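Thiol-disulfide isomerase and thioredoxins (Corynebacterium glutamicum, PDB 3LOR) probably acts as a thioredoxin-fold oxidoreductase or isomerase of the TlpA-like family, exchanging thiols and disulfides, and can also bind calcium. Local coordinates at residues Ala53-Arg58 with Val141-Leu146; Glu62-Val67 with Ser152-Thr157. All coordinates share one frame; numbering follows the deposited sequence.

Interaction 1: Ala53-Arg58 with Val141-Leu146; sequences AQKIHR and VDDFVL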
loop_
_atom_site.group_PDB
_atom_site.type_symbol
_atom_site.label_atom_id
_atom_site.label_comp_id
_atom_site.label_asym_id
_atom_site.label_seq_id
_atom_site.Cartn_x
_atom_site.Cartn_y
_atom_site.Cartn_z
ATOM N N ALA A 53 14.367 7.330 -3.297
ATOM C CA ALA A 53 15.273 8.367 -3.696
ATOM C C ALA A 53 14.590 9.421 -4.590
ATOM O O ALA A 53 14.801 10.559 -4.400
ATOM C CB ALA A 53 16.450 7.780 -4.349
ATOM N N GLN A 54 13.755 9.007 -5.523
ATOM C CA GLN A 54 13.008 9.928 -6.363
ATOM C C GLN A 54 12.063 10.768 -5.538
ATOM O O GLN A 54 11.927 11.908 -5.768
ATOM C CB GLN A 54 12.214 9.236 -7.455
ATOM C CG GLN A 54 12.965 8.262 -8.273
ATOM C CD GLN A 54 12.214 7.780 -9.479
ATOM O OE1 GLN A 54 12.204 8.422 -10.488
ATOM N NE2 GLN A 54 11.602 6.636 -9.372
ATOM N N LYS A 55 11.437 10.171 -4.554
ATOM C CA LYS A 55 10.565 10.879 -3.688
ATOM C C LYS A 55 11.302 11.944 -2.918
ATOM O O LYS A 55 10.828 13.023 -2.770
ATOM C CB LYS A 55 9.868 9.931 -2.738
ATOM C CG LYS A 55 8.859 10.543 -1.836
ATOM C CD LYS A 55 8.328 9.530 -0.855
ATOM C CE LYS A 55 6.996 9.909 -0.331
ATOM N NZ LYS A 55 6.338 8.801 0.395
ATOM N N ILE A 56 12.480 11.635 -2.439
ATOM C CA ILE A 56 13.247 12.608 -1.747
ATOM C C ILE A 56 13.580 13.758 -2.681
ATOM O O ILE A 56 13.430 14.873 -2.342
ATOM C CB ILE A 56 14.554 12.025 -1.252
ATOM C CG1 ILE A 56 14.331 11.002 -0.163
ATOM C CG2 ILE A 56 15.413 13.074 -0.719
ATOM C CD1 ILE A 56 15.521 10.198 0.123
ATOM N N HIS A 57 14.001 13.432 -3.875
ATOM C CA HIS A 57 14.388 14.406 -4.844
ATOM C C HIS A 57 13.246 15.355 -5.215
ATOM O O HIS A 57 13.448 16.509 -5.341
ATOM C CB HIS A 57 14.887 13.686 -6.065
ATOM C CG HIS A 57 15.218 14.572 -7.207
ATOM N ND1 HIS A 57 16.281 15.429 -7.202
ATOM C CD2 HIS A 57 14.633 14.716 -8.411
ATOM C CE1 HIS A 57 16.344 16.058 -8.348
ATOM N NE2 HIS A 57 15.356 15.641 -9.102
ATOM N N ARG A 58 12.064 14.824 -5.412
ATOM C CA ARG A 58 10.883 15.609 -5.660
ATOM C C ARG A 58 10.393 16.424 -4.495
ATOM O O ARG A 58 9.990 17.518 -4.658
ATOM C CB ARG A 58 9.778 14.720 -6.214
ATOM C CG ARG A 58 10.165 14.070 -7.523
ATOM C CD ARG A 58 9.054 13.272 -8.136
ATOM N NE ARG A 58 9.465 12.294 -9.139
ATOM C CZ ARG A 58 10.228 12.537 -10.198
ATOM N NH1 ARG A 58 10.719 13.728 -10.414
ATOM N NH2 ARG A 58 10.524 11.577 -11.039
ATOM N N VAL A 141 14.484 0.725 3.902
ATOM C CA VAL A 141 14.356 1.670 4.990
ATOM C C VAL A 141 13.001 2.289 4.915
ATOM O O VAL A 141 12.617 2.750 3.914
ATOM C CB VAL A 141 15.374 2.776 4.911
ATOM C CG1 VAL A 141 15.384 3.537 6.168
ATOM C CG2 VAL A 141 16.708 2.244 4.631
ATOM N N ASP A 142 12.290 2.295 6.008
ATOM C CA ASP A 142 10.971 2.861 6.072
ATOM C C ASP A 142 10.981 4.365 5.835
ATOM O O ASP A 142 11.885 5.028 6.211
ATOM C CB ASP A 142 10.385 2.552 7.429
ATOM C CG ASP A 142 9.035 3.116 7.602
ATOM O OD1 ASP A 142 8.097 2.630 6.982
ATOM O OD2 ASP A 142 8.904 4.071 8.330
ATOM N N ASP A 143 9.962 4.892 5.208
ATOM C CA ASP A 143 9.909 6.295 4.876
ATOM C C ASP A 143 9.972 7.219 6.085
ATOM O O ASP A 143 10.657 8.197 6.056
ATOM C CB ASP A 143 8.581 6.596 4.219
ATOM C CG ASP A 143 8.598 6.520 2.716
ATOM O OD1 ASP A 143 9.580 6.191 2.085
ATOM O OD2 ASP A 143 7.560 6.821 2.144
ATOM N N PHE A 144 9.242 6.900 7.137
ATOM C CA PHE A 144 9.257 7.666 8.354
ATOM C C PHE A 144 10.623 7.727 9.033
ATOM O O PHE A 144 11.049 8.752 9.460
ATOM C CB PHE A 144 8.256 7.087 9.325
ATOM C CG PHE A 144 8.191 7.796 10.604
ATOM C CD1 PHE A 144 7.815 9.093 10.657
ATOM C CD2 PHE A 144 8.514 7.174 11.767
ATOM C CE1 PHE A 144 7.764 9.738 11.799
ATOM C CE2 PHE A 144 8.450 7.849 12.939
ATOM C CZ PHE A 144 8.066 9.134 12.940
ATOM N N VAL A 145 11.301 6.602 9.119
ATOM C CA VAL A 145 12.630 6.545 9.676
ATOM C C VAL A 145 13.640 7.364 8.883
ATOM O O VAL A 145 14.436 8.038 9.437
ATOM C CB VAL A 145 13.123 5.115 9.755
ATOM C CG1 VAL A 145 14.506 5.054 10.187
ATOM C CG2 VAL A 145 12.320 4.326 10.649
ATOM N N LEU A 146 13.563 7.289 7.575
ATOM C CA LEU A 146 14.386 8.080 6.711
ATOM C C LEU A 146 14.120 9.575 6.884
ATOM O O LEU A 146 15.018 10.343 6.928
ATOM C CB LEU A 146 14.253 7.639 5.266
ATOM C CG LEU A 146 15.306 8.182 4.306
ATOM C CD1 LEU A 146 16.671 7.939 4.720
ATOM C CD2 LEU A 146 15.138 7.759 2.905
#

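Interaction 2: Glu62-Val67 with Ser152-Thr157; sequences ESQVQV and SLLSET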
loop_
_atom_site.group_PDB
_atom_site.type_symbol
_atom_site.label_atom_id
_atom_site.label_comp_id
_atom_site.label_asym_id
_atom_site.label_seq_id
_atom_site.Cartn_x
_atom_site.Cartn_y
_atom_site.Cartn_z
ATOM N N GLU A 62 17.049 21.024 -3.541
ATOM C CA GLU A 62 18.480 20.799 -3.613
ATOM C C GLU A 62 19.318 21.803 -2.899
ATOM O O GLU A 62 20.486 21.636 -2.791
ATOM C CB GLU A 62 18.974 20.604 -5.022
ATOM C CG GLU A 62 18.621 19.293 -5.536
ATOM C CD GLU A 62 18.998 19.075 -6.960
ATOM O OE1 GLU A 62 19.178 20.034 -7.723
ATOM O OE2 GLU A 62 19.107 17.922 -7.331
ATOM N N SER A 63 18.702 22.861 -2.445
ATOM C CA SER A 63 19.336 23.796 -1.540
ATOM C C SER A 63 19.568 23.222 -0.129
ATOM O O SER A 63 20.335 23.752 0.623
ATOM C CB SER A 63 18.576 25.112 -1.494
ATOM O OG SER A 63 17.266 24.937 -1.093
ATOM N N GLN A 64 18.856 22.154 0.186
ATOM C CA GLN A 64 18.929 21.464 1.452
ATOM C C GLN A 64 19.469 20.048 1.372
ATOM O O GLN A 64 20.341 19.684 2.095
ATOM C CB GLN A 64 17.549 21.394 2.035
ATOM C CG GLN A 64 16.941 22.708 2.262
ATOM C CD GLN A 64 17.408 23.330 3.535
ATOM O OE1 GLN A 64 16.749 23.250 4.555
ATOM N NE2 GLN A 64 18.546 23.937 3.493
ATOM N N VAL A 65 18.893 19.258 0.495
ATOM C CA VAL A 65 19.317 17.897 0.292
ATOM C C VAL A 65 19.704 17.582 -1.158
ATOM O O VAL A 65 18.971 17.833 -2.048
ATOM C CB VAL A 65 18.245 16.916 0.765
ATOM C CG1 VAL A 65 18.591 15.527 0.369
ATOM C CG2 VAL A 65 17.954 17.054 2.244
ATOM N N GLN A 66 20.860 16.994 -1.368
ATOM C CA GLN A 66 21.225 16.456 -2.654
ATOM C C GLN A 66 21.117 14.942 -2.710
ATOM O O GLN A 66 21.677 14.266 -1.930
ATOM C CB GLN A 66 22.625 16.880 -3.030
ATOM C CG GLN A 66 23.053 16.480 -4.394
ATOM C CD GLN A 66 22.290 17.161 -5.499
ATOM O OE1 GLN A 66 22.381 18.342 -5.667
ATOM N NE2 GLN A 66 21.567 16.410 -6.253
ATOM N N VAL A 67 20.372 14.437 -3.663
ATOM C CA VAL A 67 20.288 13.015 -3.920
ATOM C C VAL A 67 21.215 12.660 -5.049
ATOM O O VAL A 67 21.248 13.310 -6.049
ATOM C CB VAL A 67 18.867 12.538 -4.271
ATOM C CG1 VAL A 67 18.808 11.103 -4.392
ATOM C CG2 VAL A 67 17.877 13.004 -3.315
ATOM N N SER A 152 16.906 15.174 11.105
ATOM C CA SER A 152 17.890 15.349 12.113
ATOM C C SER A 152 19.220 15.951 11.621
ATOM O O SER A 152 19.759 16.796 12.249
ATOM C CB SER A 152 18.095 14.011 12.783
ATOM O OG SER A 152 19.210 13.979 13.578
ATOM N N LEU A 153 19.711 15.509 10.479
ATOM C CA LEU A 153 20.912 16.068 9.877
ATOM C C LEU A 153 20.741 17.486 9.443
ATOM O O LEU A 153 21.613 18.273 9.584
ATOM C CB LEU A 153 21.404 15.229 8.729
ATOM C CG LEU A 153 21.861 13.850 9.107
ATOM C CD1 LEU A 153 22.068 13.039 7.942
ATOM C CD2 LEU A 153 23.068 13.912 9.891
ATOM N N LEU A 154 19.573 17.782 8.924
ATOM C CA LEU A 154 19.248 19.085 8.419
ATOM C C LEU A 154 19.293 20.148 9.462
ATOM O O LEU A 154 19.650 21.233 9.173
ATOM C CB LEU A 154 17.904 19.093 7.737
ATOM C CG LEU A 154 17.906 18.620 6.305
ATOM C CD1 LEU A 154 16.563 18.331 5.879
ATOM C CD2 LEU A 154 18.560 19.577 5.410
ATOM N N SER A 155 18.946 19.832 10.683
ATOM C CA SER A 155 18.837 20.853 11.696
ATOM C C SER A 155 19.999 20.879 12.645
ATOM O O SER A 155 19.993 21.619 13.568
ATOM C CB SER A 155 17.561 20.676 12.497
ATOM O OG SER A 155 17.725 19.673 13.461
ATOM N N GLU A 156 20.996 20.061 12.421
ATOM C CA GLU A 156 22.133 20.053 13.291
ATOM C C GLU A 156 22.830 21.361 13.165
ATOM O O GLU A 156 23.034 21.860 12.066
ATOM C CB GLU A 156 23.088 18.978 12.884
ATOM C CG GLU A 156 23.178 17.853 13.811
ATOM C CD GLU A 156 24.216 16.894 13.343
ATOM O OE1 GLU A 156 24.860 17.211 12.350
ATOM O OE2 GLU A 156 24.398 15.838 13.946
ATOM N N THR A 157 23.187 21.920 14.311
ATOM C CA THR A 157 23.881 23.196 14.378
ATOM C C THR A 157 24.157 23.779 12.996
ATOM O O THR A 157 23.559 24.778 12.603
ATOM C CB THR A 157 25.201 23.018 15.072
ATOM O OG1 THR A 157 26.215 22.835 14.090
ATOM C CG2 THR A 157 25.154 21.792 15.953
#

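Interaction 1: Ala53-Arg58 with Val141-Leu146
K55 and I56 of helix 43-59 meet D143 and L146 in the first turn of helix 143-154, joining two helices of the thioredoxin fold. The polar part is a salt bridge. K55, with CG anti to the backbone N (chi1 -176°) and extended beyond it, spans the gap between the helices; its side chain and that of D143 come from opposite directions. K55 NZ lies 2.9 Å from D143 OD2, on the syn side of the carboxylate but 33° out of its plane. The same NZ forms a salt bridge with D142 of the second subunit, so the ammonium group pairs with carboxylates of two chains, which would probably favour its charged state. D142 of this chain is the N-cap of helix 143-154 and also pairs with K55 of the second subunit. Its own capping bond, F144 N to D142 OD2 at 3.1 Å, is weak and bent.

The apolar part involves two buried side chains that cross at about a right angle. I56 brings its CD1 end close to the neighbouring helix, while L146 offers one branch of its fork. They meet through single methyl groups, I56 CD1 to L146 CD2, at 3.7 Å.

Interaction 2: Glu62-Val67 with Ser152-Thr157
Q64 and V65 meet L154 in a small van der Waals contact, largely apolar, where the start of strand 65-71 passes the last turn of helix 143-154, in the partly buried margin where that helix covers the sheet of the thioredoxin fold. No hydrogen bond links the two segments. L154 does the reaching: its CB points toward segment 62-67, and CG stands anti to the carbonyl carbon (chi1 -83°), which carries the forked end across to the other backbone. Branch CD2 touches both neighbours. It comes to 3.8 Å from the carbonyl atom Q64 O and to 4.0 Å from Q64 CB, so the polar residue meets the leucine largely through its backbone and the base of its side chain. V65 CG2 sits 4.1 Å from L154 CD2, with CD1 of the leucine equally near; the valine methyl thus faces both prongs of the fork. Both Q64 and V65 cross L154 at about a right angle. The Q64 chain bends at chi2 (-81°), turning its amide back so that Q64 NE2 makes a weak bond to S63 O.

A separate pair of bonds fixes the amide of Q66. Q66 NE2 donates to V67 O at 3.1 Å, with the acceptor in the amide plane, and to E62 OE2 at 3.1 Å, meeting that oxygen from above the carboxylate plane. NE2 of this buried residue thus has two acceptors, and the bond to E62 ties the turn before the strand to the strand itself.

Beyond L154 the S155 hydroxyl bonds to S152 of the second subunit. Q64 and Q66 make backbone hydrogen bonds to strand 32-38, L154 and V65 pack on its V32 and V34 respectively, and V67 packs on helix 43-59.

In the fold
Both interactions use helix 143-154: interaction 1 takes its first turn and interaction 2 its last. Their other partners, helix 43-59 and strand 65-71, follow each other in the chain and pack together, with I56 CG2 3.6 Å from V67 CG2, so the two helices, packed against each other, and the strand beneath them form one continuous packed unit. Each contact is partly buried, with centres about 13 Å apart. Their chemistry differs. Interaction 1 pairs a partly exposed salt bridge with a buried methyl contact, and its charges continue into the second subunit. Interaction 2 has no polar bond across its segments; a partly exposed leucine lies against a buried valine and a glutamine, and hydroxyl bonds to the second subunit lie alongside.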